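Local coordinates for protein alternansucrase (Leuconostoc mesenteroides, PDB 6HVG) that belongs to glycosyl hydrolase family 70, with an eight-stranded parallel barrel of the TIM type, a bound calcium ion and cell-wall-binding-type repeats, at residues S685-S690 and P808-M813; A756-R761 and K771-T776; I765-I770 and M786-K791; N1072-K1075 and S1081-L1084. All coordinates share one frame; numbering follows the deposited sequence.

Interaction 1 of 4, residues S685-S690 and P808-M813; sequences SQFGNS and PSAYAM
F687 turns its ring toward the neighbouring helix, where A810 and M813 meet it in two different ways. The methyl group of A810 lies over one face: its CB sits 4.2 Å above the plane of the F687 ring, displaced from the centre toward the rim. M813 comes to the edge instead, with M813 CB close to the ring plane and 4.0 Å from F687 CE1. The two longer side chains slide past each other in opposite directions, and M813 SD passes 4.2 Å from F687 CE1. With CG of M813 anti to its own carbonyl carbon (chi1 -64°), the chain runs extended from CB, bringing SD past the ring edge, and bends at chi3. The backbone contributes as well: A810 O approaches F687 CZ obliquely at 3.7 Å. Both elements belong to the barrel domain. Helix 681-692 follows barrel strand 678-679, and helix 807-814 leads into barrel strand 821-825. No hydrogen bond joins the two segments, so all three buried residues meet by van der Waals packing. Within the first helix, the amide of Q686 reaches S690 one turn later, NE2 to OG 3.1 Å, with the hydroxyl close to the amide plane and the N-H nearly straight at 160°. S690 OG also bonds to the carbonyls of S699 and N700, which ties the end of this helix to the following loop. Helix 844-857 packs on P808, Y811 and A812, while V914 of strand 910-915 touches S809 and M813.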
loop_
_atom_site.group_PDB
_atom_site.type_symbol
_atom_site.label_atom_id
_atom_site.label_comp_id
_atom_site.label_asym_id
_atom_site.label_seq_id
_atom_site.Cartn_x
_atom_site.Cartn_y
_atom_site.Cartn_z
ATOM N N SER A 685 4.313 7.435 18.538
ATOM C CA SER A 685 4.251 5.978 18.650
ATOM C C SER A 685 3.798 5.523 20.034
ATOM O O SER A 685 2.928 4.666 20.154
ATOM C CB SER A 685 5.622 5.400 18.342
ATOM O OG SER A 685 5.648 4.024 18.521
ATOM N N GLN A 686 4.369 6.123 21.077
ATOM C CA GLN A 686 4.023 5.762 22.439
ATOM C C GLN A 686 2.569 6.145 22.773
ATOM O O GLN A 686 1.940 5.486 23.592
ATOM C CB GLN A 686 4.983 6.430 23.418
ATOM C CG GLN A 686 5.060 5.775 24.787
ATOM C CD GLN A 686 5.536 4.359 24.689
ATOM O OE1 GLN A 686 6.654 4.110 24.273
ATOM N NE2 GLN A 686 4.678 3.417 25.037
ATOM N N PHE A 687 2.038 7.206 22.167
ATOM C CA PHE A 687 0.627 7.519 22.338
ATOM C C PHE A 687 -0.211 6.388 21.775
ATOM O O PHE A 687 -1.225 6.012 22.353
ATOM C CB PHE A 687 0.226 8.813 21.616
ATOM C CG PHE A 687 0.734 10.077 22.259
ATOM C CD1 PHE A 687 0.638 10.273 23.615
ATOM C CD2 PHE A 687 1.272 11.095 21.479
ATOM C CE1 PHE A 687 1.082 11.449 24.181
ATOM C CE2 PHE A 687 1.724 12.266 22.043
ATOM C CZ PHE A 687 1.616 12.450 23.395
ATOM N N GLY A 688 0.216 5.859 20.631
ATOM C CA GLY A 688 -0.447 4.720 20.004
ATOM C C GLY A 688 -0.565 3.532 20.948
ATOM O O GLY A 688 -1.644 2.998 21.120
ATOM N N ASN A 689 0.545 3.141 21.570
ATOM C CA ASN A 689 0.605 1.948 22.386
ATOM C C ASN A 689 0.003 2.116 23.774
ATOM O O ASN A 689 -0.596 1.177 24.299
ATOM C CB ASN A 689 2.060 1.490 22.534
ATOM C CG ASN A 689 2.695 1.116 21.208
ATOM O OD1 ASN A 689 2.009 0.689 20.277
ATOM N ND2 ASN A 689 4.001 1.277 21.113
ATOM N N SER A 690 0.170 3.289 24.372
ATOM C CA SER A 690 -0.288 3.525 25.746
ATOM C C SER A 690 -1.656 4.176 25.913
ATOM O O SER A 690 -2.255 4.038 26.964
ATOM C CB SER A 690 0.737 4.365 26.491
ATOM O OG SER A 690 1.959 3.663 26.583
ATOM N N PRO A 808 -8.204 13.448 24.140
ATOM C CA PRO A 808 -7.989 14.533 25.096
ATOM C C PRO A 808 -6.774 14.332 26.003
ATOM O O PRO A 808 -6.017 15.266 26.237
ATOM C CB PRO A 808 -9.283 14.526 25.917
ATOM C CG PRO A 808 -10.301 14.052 24.954
ATOM C CD PRO A 808 -9.604 13.003 24.136
ATOM N N SER A 809 -6.593 13.119 26.503
ATOM C CA SER A 809 -5.486 12.819 27.398
ATOM C C SER A 809 -4.171 12.923 26.651
ATOM O O SER A 809 -3.175 13.403 27.188
ATOM C CB SER A 809 -5.668 11.421 28.023
ATOM O OG SER A 809 -7.027 11.189 28.376
ATOM N N ALA A 810 -4.169 12.450 25.415
ATOM C CA ALA A 810 -2.996 12.544 24.554
ATOM C C ALA A 810 -2.604 14.002 24.299
ATOM O O ALA A 810 -1.434 14.340 24.380
ATOM C CB ALA A 810 -3.259 11.830 23.234
ATOM N N TYR A 811 -3.582 14.856 23.996
ATOM C CA TYR A 811 -3.330 16.290 23.835
ATOM C C TYR A 811 -2.878 16.965 25.139
ATOM O O TYR A 811 -2.036 17.851 25.119
ATOM C CB TYR A 811 -4.531 17.011 23.208
ATOM C CG TYR A 811 -4.505 16.952 21.689
ATOM C CD1 TYR A 811 -3.830 17.901 20.957
ATOM C CD2 TYR A 811 -5.129 15.932 20.998
ATOM C CE1 TYR A 811 -3.789 17.845 19.569
ATOM C CE2 TYR A 811 -5.098 15.865 19.617
ATOM C CZ TYR A 811 -4.425 16.822 18.907
ATOM O OH TYR A 811 -4.373 16.762 17.534
ATOM N N ALA A 812 -3.390 16.523 26.275
ATOM C CA ALA A 812 -2.942 17.064 27.556
ATOM C C ALA A 812 -1.439 16.900 27.695
ATOM O O ALA A 812 -0.744 17.821 28.139
ATOM C CB ALA A 812 -3.654 16.392 28.723
ATOM N N MET A 813 -0.933 15.737 27.312
ATOM C CA MET A 813 0.509 15.486 27.344
ATOM C C MET A 813 1.242 16.233 26.233
ATOM O O MET A 813 2.256 16.887 26.483
ATOM C CB MET A 813 0.788 13.992 27.245
ATOM C CG MET A 813 0.251 13.206 28.439
ATOM S SD MET A 813 0.566 11.438 28.347
ATOM C CE MET A 813 2.364 11.411 28.240
#

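Interaction 2 of 4, residues A756-R761 and K771-T776; sequences AQDPIR and KNMQDT
A type I beta turn, N772 to D775, presses its second residue, M773, against the start of helix 757-766, where R761 and D758 receive it. The thioether does most of the touching: M773 SD lies 3.6 Å from R761 CB, and M773 CE extends to the carboxylate of D758. Bends at chi2 (-89°) and chi3 turn the end of the methionine toward D758, and the side chain crosses those of R761 and D758 at about a right angle. M773 CB also lies over one face of the R761 guanidinium. A single weak hydrogen bond links the segments, R761 NH1 to M773 O at 3.3 Å, and its N-H is poorly aligned (127°). The guanidinium is held more firmly by its own helix. R761 NE donates to Q757 O at 3.0 Å, from above the carbonyl plane, while R761 NH2 forms a salt bridge with D758 OD1 at 2.9 Å. Both partners are tilted from the guanidinium plane. NE and NH2 are thus held by the helix and NH1 only weakly by the loop, which should limit how the flat group can rotate. L1102 of helix 1102-1105 also packs on R761, and Q774 NE2 bonds to W529 O, placing the turn between several parts of the domain. The loop is braced internally where D775 OD2 accepts K771 N at 3.1 Å through its anti side. The closing bond from D775 N to N772 O, 3.0 Å long, is the i to i+3 link typical of a type I turn.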
loop_
_atom_site.group_PDB
_atom_site.type_symbol
_atom_site.label_atom_id
_atom_site.label_comp_id
_atom_site.label_asym_id
_atom_site.label_seq_id
_atom_site.Cartn_x
_atom_site.Cartn_y
_atom_site.Cartn_z
ATOM N N ALA A 756 -5.989 8.570 10.200
ATOM C CA ALA A 756 -7.161 9.150 9.559
ATOM C C ALA A 756 -7.583 8.309 8.360
ATOM O O ALA A 756 -8.660 7.733 8.350
ATOM C CB ALA A 756 -6.869 10.596 9.141
ATOM N N GLN A 757 -6.706 8.245 7.366
ATOM C CA GLN A 757 -6.964 7.565 6.101
ATOM C C GLN A 757 -7.399 6.110 6.264
ATOM O O GLN A 757 -8.293 5.650 5.559
ATOM C CB GLN A 757 -5.730 7.606 5.183
ATOM C CG GLN A 757 -4.516 8.367 5.720
ATOM C CD GLN A 757 -3.260 7.565 5.725
ATOM O OE1 GLN A 757 -2.284 7.954 6.347
ATOM N NE2 GLN A 757 -3.287 6.418 5.078
ATOM N N ASP A 758 -6.750 5.370 7.157
ATOM C CA ASP A 758 -7.107 3.963 7.349
ATOM C C ASP A 758 -8.451 3.787 8.070
ATOM O O ASP A 758 -9.367 3.142 7.539
ATOM C CB ASP A 758 -5.976 3.197 8.041
ATOM C CG ASP A 758 -4.861 2.793 7.066
ATOM O OD1 ASP A 758 -4.918 3.169 5.860
ATOM O OD2 ASP A 758 -3.927 2.098 7.512
ATOM N N PRO A 759 -8.602 4.362 9.269
ATOM C CA PRO A 759 -9.920 4.306 9.897
ATOM C C PRO A 759 -11.106 4.741 9.010
ATOM O O PRO A 759 -12.121 4.044 8.952
ATOM C CB PRO A 759 -9.756 5.247 11.082
ATOM C CG PRO A 759 -8.323 5.103 11.471
ATOM C CD PRO A 759 -7.567 4.829 10.207
ATOM N N ILE A 760 -10.989 5.879 8.331
ATOM C CA ILE A 760 -12.081 6.345 7.471
ATOM C C ILE A 760 -12.444 5.298 6.410
ATOM O O ILE A 760 -13.615 5.104 6.103
ATOM C CB ILE A 760 -11.771 7.736 6.867
ATOM C CG1 ILE A 760 -12.091 8.818 7.891
ATOM C CG2 ILE A 760 -12.588 8.015 5.612
ATOM C CD1 ILE A 760 -11.017 9.868 8.061
ATOM N N ARG A 761 -11.445 4.624 5.851
ATOM C CA ARG A 761 -11.690 3.591 4.834
ATOM C C ARG A 761 -12.169 2.280 5.473
ATOM O O ARG A 761 -13.100 1.663 4.965
ATOM C CB ARG A 761 -10.450 3.366 3.954
ATOM C CG ARG A 761 -10.196 4.543 3.020
ATOM C CD ARG A 761 -8.977 4.369 2.144
ATOM N NE ARG A 761 -7.746 4.347 2.935
ATOM C CZ ARG A 761 -6.508 4.306 2.434
ATOM N NH1 ARG A 761 -6.322 4.284 1.129
ATOM N NH2 ARG A 761 -5.454 4.288 3.245
ATOM N N LYS A 771 -14.972 -2.298 -1.174
ATOM C CA LYS A 771 -14.435 -3.612 -0.831
ATOM C C LYS A 771 -12.972 -3.540 -0.383
ATOM O O LYS A 771 -12.597 -4.150 0.613
ATOM C CB LYS A 771 -14.633 -4.551 -2.010
ATOM C CG LYS A 771 -16.107 -4.619 -2.407
ATOM C CD LYS A 771 -16.405 -5.630 -3.516
ATOM C CE LYS A 771 -17.889 -5.631 -3.895
ATOM N NZ LYS A 771 -18.414 -4.288 -4.288
ATOM N N ASN A 772 -12.170 -2.753 -1.094
ATOM C CA ASN A 772 -10.724 -2.671 -0.836
ATOM C C ASN A 772 -10.277 -1.257 -0.495
ATOM O O ASN A 772 -10.877 -0.285 -0.948
ATOM C CB ASN A 772 -9.940 -3.106 -2.079
ATOM C CG ASN A 772 -9.983 -4.594 -2.315
ATOM O OD1 ASN A 772 -10.843 -5.289 -1.798
ATOM N ND2 ASN A 772 -9.047 -5.088 -3.102
ATOM N N MET A 773 -9.174 -1.142 0.235
ATOM C CA MET A 773 -8.617 0.170 0.606
ATOM C C MET A 773 -8.187 0.978 -0.622
ATOM O O MET A 773 -8.281 2.225 -0.627
ATOM C CB MET A 773 -7.444 -0.006 1.576
ATOM C CG MET A 773 -7.832 -0.713 2.871
ATOM S SD MET A 773 -8.396 0.382 4.189
ATOM C CE MET A 773 -6.819 0.919 4.852
ATOM N N GLN A 774 -7.743 0.285 -1.673
ATOM C CA GLN A 774 -7.322 0.965 -2.923
ATOM C C GLN A 774 -8.467 1.211 -3.889
ATOM O O GLN A 774 -8.275 1.835 -4.932
ATOM C CB GLN A 774 -6.263 0.162 -3.660
ATOM C CG GLN A 774 -5.145 -0.376 -2.794
ATOM C CD GLN A 774 -5.375 -1.803 -2.366
ATOM O OE1 GLN A 774 -6.505 -2.222 -2.143
ATOM N NE2 GLN A 774 -4.297 -2.553 -2.235
ATOM N N ASP A 775 -9.645 0.692 -3.546
ATOM C CA ASP A 775 -10.857 0.888 -4.326
ATOM C C ASP A 775 -11.154 2.392 -4.528
ATOM O O ASP A 775 -10.902 3.197 -3.640
ATOM C CB ASP A 775 -12.017 0.214 -3.584
ATOM C CG ASP A 775 -12.854 -0.692 -4.453
ATOM O OD1 ASP A 775 -12.497 -0.900 -5.639
ATOM O OD2 ASP A 775 -13.866 -1.217 -3.917
ATOM N N THR A 776 -11.685 2.749 -5.692
ATOM C CA THR A 776 -12.099 4.110 -5.972
ATOM C C THR A 776 -13.469 4.378 -5.356
ATOM O O THR A 776 -14.409 3.619 -5.593
ATOM C CB THR A 776 -12.201 4.345 -7.483
ATOM O OG1 THR A 776 -10.906 4.223 -8.041
ATOM C CG2 THR A 776 -12.665 5.764 -7.831
#

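Interaction 3 of 4, residues I765-I770 and M786-K791; sequences IDHGII and MEFYYK
An imidazole lies almost flat on a phenyl ring: H767 and F788 form a face-to-face stack with ring centroids 3.6 Å apart and planes only 19° from parallel. H767 is the first residue beyond helix 757-766, which ends in a Schellman motif with G768, at positive phi, in the C-prime position. The two closing bonds run from I769 N to M764 O and from G768 N to I765 O, the latter 3.1 Å. At this helix end the histidine CB points toward helix 779-793, at the surface of the barrel domain. The side chains come from opposite directions, and H767 CD2 sits over the centre of the F788 ring. F788 CB adds a CH-pi contact, standing over the imidazole face 3.9 Å from its centroid. H767 ND1 is hydrogen-bonded to A763 O, one turn back, which helps to fix the rotation of the imidazole while its face stays on the phenyl group. Y802 also touches the histidine, and the neighbouring D766 pairs with K801 in a salt bridge. I769 approaches F788 from another quarter: its CD1 lies near the phenyl plane, at the edge, 4.3 Å from F788 CE2.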
loop_
_atom_site.group_PDB
_atom_site.type_symbol
_atom_site.label_atom_id
_atom_site.label_comp_id
_atom_site.label_asym_id
_atom_site.label_seq_id
_atom_site.Cartn_x
_atom_site.Cartn_y
_atom_site.Cartn_z
ATOM N N ILE A 765 -15.436 0.087 4.432
ATOM C CA ILE A 765 -15.331 -1.347 4.153
ATOM C C ILE A 765 -16.295 -2.128 5.036
ATOM O O ILE A 765 -17.032 -2.992 4.564
ATOM C CB ILE A 765 -13.882 -1.865 4.380
ATOM C CG1 ILE A 765 -12.918 -1.171 3.406
ATOM C CG2 ILE A 765 -13.806 -3.361 4.167
ATOM C CD1 ILE A 765 -11.440 -1.460 3.605
ATOM N N ASP A 766 -16.294 -1.810 6.323
ATOM C CA ASP A 766 -17.152 -2.488 7.292
ATOM C C ASP A 766 -18.643 -2.337 6.998
ATOM O O ASP A 766 -19.410 -3.196 7.372
ATOM C CB ASP A 766 -16.876 -1.953 8.694
ATOM C CG ASP A 766 -17.114 -2.986 9.779
ATOM O OD1 ASP A 766 -16.580 -4.119 9.689
ATOM O OD2 ASP A 766 -17.821 -2.648 10.745
ATOM N N HIS A 767 -19.045 -1.243 6.355
ATOM C CA HIS A 767 -20.448 -1.005 6.007
ATOM C C HIS A 767 -20.747 -1.290 4.519
ATOM O O HIS A 767 -21.778 -0.864 3.981
ATOM C CB HIS A 767 -20.846 0.434 6.399
ATOM C CG HIS A 767 -21.037 0.631 7.874
ATOM N ND1 HIS A 767 -19.982 0.669 8.764
ATOM C CD2 HIS A 767 -22.155 0.793 8.615
ATOM C CE1 HIS A 767 -20.443 0.841 9.990
ATOM N NE2 HIS A 767 -21.760 0.922 9.925
ATOM N N GLY A 768 -19.858 -2.039 3.869
ATOM C CA GLY A 768 -20.059 -2.468 2.485
ATOM C C GLY A 768 -20.039 -1.377 1.428
ATOM O O GLY A 768 -20.511 -1.589 0.313
ATOM N N ILE A 769 -19.484 -0.214 1.750
ATOM C CA ILE A 769 -19.456 0.905 0.806
ATOM C C ILE A 769 -18.358 0.726 -0.247
ATOM O O ILE A 769 -18.536 1.090 -1.405
ATOM C CB ILE A 769 -19.305 2.237 1.548
ATOM C CG1 ILE A 769 -20.466 2.366 2.530
ATOM C CG2 ILE A 769 -19.279 3.396 0.549
ATOM C CD1 ILE A 769 -20.651 3.755 3.095
ATOM N N ILE A 770 -17.246 0.136 0.162
ATOM C CA ILE A 770 -16.203 -0.271 -0.761
ATOM C C ILE A 770 -15.728 -1.632 -0.316
ATOM O O ILE A 770 -16.005 -2.062 0.810
ATOM C CB ILE A 770 -15.014 0.694 -0.753
ATOM C CG1 ILE A 770 -14.422 0.805 0.661
ATOM C CG2 ILE A 770 -15.454 2.050 -1.263
ATOM C CD1 ILE A 770 -13.213 1.709 0.752
ATOM N N MET A 786 -18.592 8.482 6.223
ATOM C CA MET A 786 -18.282 9.470 7.235
ATOM C C MET A 786 -19.327 9.543 8.324
ATOM O O MET A 786 -18.975 9.757 9.487
ATOM C CB MET A 786 -18.084 10.843 6.593
ATOM C CG MET A 786 -16.717 11.004 5.948
ATOM S SD MET A 786 -15.380 10.771 7.137
ATOM C CE MET A 786 -14.018 11.370 6.150
ATOM N N GLU A 787 -20.594 9.358 7.963
ATOM C CA GLU A 787 -21.659 9.346 8.973
ATOM C C GLU A 787 -21.483 8.200 9.991
ATOM O O GLU A 787 -21.759 8.391 11.180
ATOM C CB GLU A 787 -23.056 9.331 8.326
ATOM C CG GLU A 787 -23.463 10.668 7.703
ATOM C CD GLU A 787 -23.495 11.844 8.706
ATOM O OE1 GLU A 787 -24.285 11.813 9.682
ATOM O OE2 GLU A 787 -22.720 12.817 8.521
ATOM N N PHE A 788 -21.004 7.038 9.541
ATOM C CA PHE A 788 -20.718 5.914 10.455
ATOM C C PHE A 788 -19.487 6.200 11.311
ATOM O O PHE A 788 -19.449 5.878 12.509
ATOM C CB PHE A 788 -20.535 4.583 9.682
ATOM C CG PHE A 788 -21.764 4.144 8.912
ATOM C CD1 PHE A 788 -22.959 3.861 9.577
ATOM C CD2 PHE A 788 -21.734 4.033 7.521
ATOM C CE1 PHE A 788 -24.092 3.493 8.870
ATOM C CE2 PHE A 788 -22.863 3.657 6.818
ATOM C CZ PHE A 788 -24.045 3.395 7.493
ATOM N N TYR A 789 -18.486 6.796 10.664
ATOM C CA TYR A 789 -17.237 7.194 11.306
ATOM C C TYR A 789 -17.493 8.192 12.436
ATOM O O TYR A 789 -16.940 8.047 13.530
ATOM C CB TYR A 789 -16.306 7.792 10.250
ATOM C CG TYR A 789 -14.960 8.282 10.727
ATOM C CD1 TYR A 789 -13.926 7.403 10.975
ATOM C CD2 TYR A 789 -14.717 9.634 10.886
ATOM C CE1 TYR A 789 -12.682 7.855 11.385
ATOM C CE2 TYR A 789 -13.483 10.100 11.309
ATOM C CZ TYR A 789 -12.462 9.204 11.547
ATOM O OH TYR A 789 -11.218 9.649 11.930
ATOM N N TYR A 790 -18.341 9.189 12.171
ATOM C CA TYR A 790 -18.749 10.141 13.212
ATOM C C TYR A 790 -19.497 9.429 14.358
ATOM O O TYR A 790 -19.233 9.681 15.515
ATOM C CB TYR A 790 -19.643 11.261 12.658
ATOM C CG TYR A 790 -19.085 12.112 11.525
ATOM C CD1 TYR A 790 -17.716 12.355 11.381
ATOM C CD2 TYR A 790 -19.948 12.700 10.607
ATOM C CE1 TYR A 790 -17.229 13.138 10.343
ATOM C CE2 TYR A 790 -19.477 13.486 9.561
ATOM C CZ TYR A 790 -18.122 13.704 9.432
ATOM O OH TYR A 790 -17.708 14.498 8.397
ATOM N N LYS A 791 -20.436 8.550 14.022
ATOM C CA LYS A 791 -21.229 7.809 15.024
ATOM C C LYS A 791 -20.330 6.999 15.954
ATOM O O LYS A 791 -20.554 6.935 17.155
ATOM C CB LYS A 791 -22.235 6.884 14.315
ATOM C CG LYS A 791 -23.016 5.915 15.197
ATOM C CD LYS A 791 -24.249 6.553 15.805
ATOM C CE LYS A 791 -24.898 5.580 16.800
ATOM N NZ LYS A 791 -24.137 5.365 18.076
#

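Interaction 4 of 4, residues N1072-K1075 and S1081-L1084; sequences NLFK and SFEL
F1074 and F1082 are brought together by different first torsions. In the helix, CG of F1074 stands beside the backbone N and opposite the carbonyl carbon (chi1 -55°); in the strand, CG of F1082 is swung anti to the backbone N (chi1 -158°). Each ring therefore points into the layer between helix 1063-1075 and strand 1081-1083, and the two meet as a T-shaped, edge-to-face pair. F1082 supplies the edge and F1074 the face. The centroids lie 5.3 Å apart, with the planes inclined at 71°. One corner does the touching: F1082 CE2 stands 3.6 Å above the plane of the F1074 ring, offset toward its CD2-CE2 side. The nearest pair is F1074 CE2 with F1082 CE2, also at 3.6 Å. Helix and strand are consecutive parts of a beta-alpha-beta unit that begins with strand 1045-1047, so the rings join a barrel strand to the helix preceding it. Y1046 of that first strand completes an aromatic cluster, stacking on F1074 and meeting F1082 edge to face. I1067 of the same helix also packs on F1082, and M837 and M1150 reach F1074. The strand backbone is bonded on one flank to Y1046 and on the other to Q1151 and I1153, which fixes the position from which F1082 projects. No hydrogen bond crosses this buried contact. The slightly positive C-H edge of F1082 directed at the pi face of F1074 probably adds a weak electrostatic attraction to the dispersion.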
loop_
_atom_site.group_PDB
_atom_site.type_symbol
_atom_site.label_atom_id
_atom_site.label_comp_id
_atom_site.label_asym_id
_atom_site.label_seq_id
_atom_site.Cartn_x
_atom_site.Cartn_y
_atom_site.Cartn_z
ATOM N N ASN A 1072 -8.647 35.164 13.732
ATOM C CA ASN A 1072 -8.842 35.488 15.162
ATOM C C ASN A 1072 -8.854 34.281 16.100
ATOM O O ASN A 1072 -8.065 34.227 17.047
ATOM C CB ASN A 1072 -10.139 36.328 15.375
ATOM C CG ASN A 1072 -11.332 35.883 14.465
ATOM O OD1 ASN A 1072 -12.043 34.896 14.745
ATOM N ND2 ASN A 1072 -11.558 36.638 13.383
ATOM N N LEU A 1073 -9.740 33.317 15.835
ATOM C CA LEU A 1073 -9.944 32.157 16.719
ATOM C C LEU A 1073 -8.654 31.395 17.038
ATOM O O LEU A 1073 -8.478 30.904 18.156
ATOM C CB LEU A 1073 -10.979 31.203 16.107
ATOM C CG LEU A 1073 -11.288 29.901 16.874
ATOM C CD1 LEU A 1073 -11.735 30.162 18.312
ATOM C CD2 LEU A 1073 -12.338 29.094 16.137
ATOM N N PHE A 1074 -7.763 31.318 16.054
ATOM C CA PHE A 1074 -6.481 30.630 16.186
ATOM C C PHE A 1074 -5.400 31.432 16.889
ATOM O O PHE A 1074 -4.505 30.861 17.503
ATOM C CB PHE A 1074 -5.985 30.214 14.799
ATOM C CG PHE A 1074 -6.982 29.378 14.048
ATOM C CD1 PHE A 1074 -7.435 28.171 14.585
ATOM C CD2 PHE A 1074 -7.516 29.823 12.855
ATOM C CE1 PHE A 1074 -8.387 27.440 13.945
ATOM C CE2 PHE A 1074 -8.457 29.080 12.197
ATOM C CZ PHE A 1074 -8.890 27.895 12.754
ATOM N N LYS A 1075 -5.457 32.752 16.797
ATOM C CA LYS A 1075 -4.545 33.580 17.568
ATOM C C LYS A 1075 -4.741 33.281 19.043
ATOM O O LYS A 1075 -3.767 33.102 19.764
ATOM C CB LYS A 1075 -4.774 35.064 17.279
ATOM C CG LYS A 1075 -3.790 36.023 17.943
ATOM C CD LYS A 1075 -4.300 37.455 17.805
ATOM C CE LYS A 1075 -3.549 38.444 18.688
ATOM N NZ LYS A 1075 -2.190 38.727 18.142
ATOM N N SER A 1081 1.941 29.185 13.853
ATOM C CA SER A 1081 2.013 28.840 12.419
ATOM C C SER A 1081 0.858 27.959 11.937
ATOM O O SER A 1081 0.494 26.989 12.581
ATOM C CB SER A 1081 3.326 28.154 12.095
ATOM O OG SER A 1081 3.508 28.109 10.687
ATOM N N PHE A 1082 0.294 28.310 10.788
ATOM C CA PHE A 1082 -0.848 27.620 10.215
ATOM C C PHE A 1082 -0.378 26.771 9.045
ATOM O O PHE A 1082 0.071 27.294 8.021
ATOM C CB PHE A 1082 -1.880 28.618 9.724
ATOM C CG PHE A 1082 -3.277 28.042 9.607
ATOM C CD1 PHE A 1082 -3.616 27.212 8.549
ATOM C CD2 PHE A 1082 -4.247 28.343 10.550
ATOM C CE1 PHE A 1082 -4.885 26.694 8.452
ATOM C CE2 PHE A 1082 -5.521 27.833 10.451
ATOM C CZ PHE A 1082 -5.844 27.013 9.403
ATOM N N GLU A 1083 -0.444 25.457 9.203
ATOM C CA GLU A 1083 -0.068 24.550 8.125
ATOM C C GLU A 1083 -1.282 24.365 7.261
ATOM O O GLU A 1083 -2.246 23.717 7.661
ATOM C CB GLU A 1083 0.431 23.207 8.664
ATOM C CG GLU A 1083 1.113 22.347 7.626
ATOM C CD GLU A 1083 1.224 20.888 8.045
ATOM O OE1 GLU A 1083 1.600 20.620 9.210
ATOM O OE2 GLU A 1083 0.914 20.001 7.203
ATOM N N LEU A 1084 -1.238 24.977 6.078
ATOM C CA LEU A 1084 -2.316 24.891 5.083
ATOM C C LEU A 1084 -2.108 23.668 4.211
ATOM O O LEU A 1084 -0.979 23.283 3.944
ATOM C CB LEU A 1084 -2.322 26.132 4.186
ATOM C CG LEU A 1084 -2.720 27.450 4.840
ATOM C CD1 LEU A 1084 -1.901 28.590 4.310
ATOM C CD2 LEU A 1084 -4.193 27.746 4.642
#

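All four contacts lie within the glycosyl hydrolase family 70 range: interaction 1 between two helices, interactions 2 and 3 round helix 757-766 in the segment linking barrel strands 745-747 and 821-825, and interaction 4 between a helix and the next barrel strand. Interactions 2 and 3 have centres 10 Å apart, alternate along the chain and touch, M773 SD to I765 CD1 at 3.6 Å. Both are nested in the loop closed by interaction 1, whose centre is 24 and 25 Å from theirs. Interaction 4 follows later, its centre 23 Å from that of interaction 1. The middle pair thus forms one patch packing helix 757-766 against what follows it; interactions 1 and 4 are separate packing points.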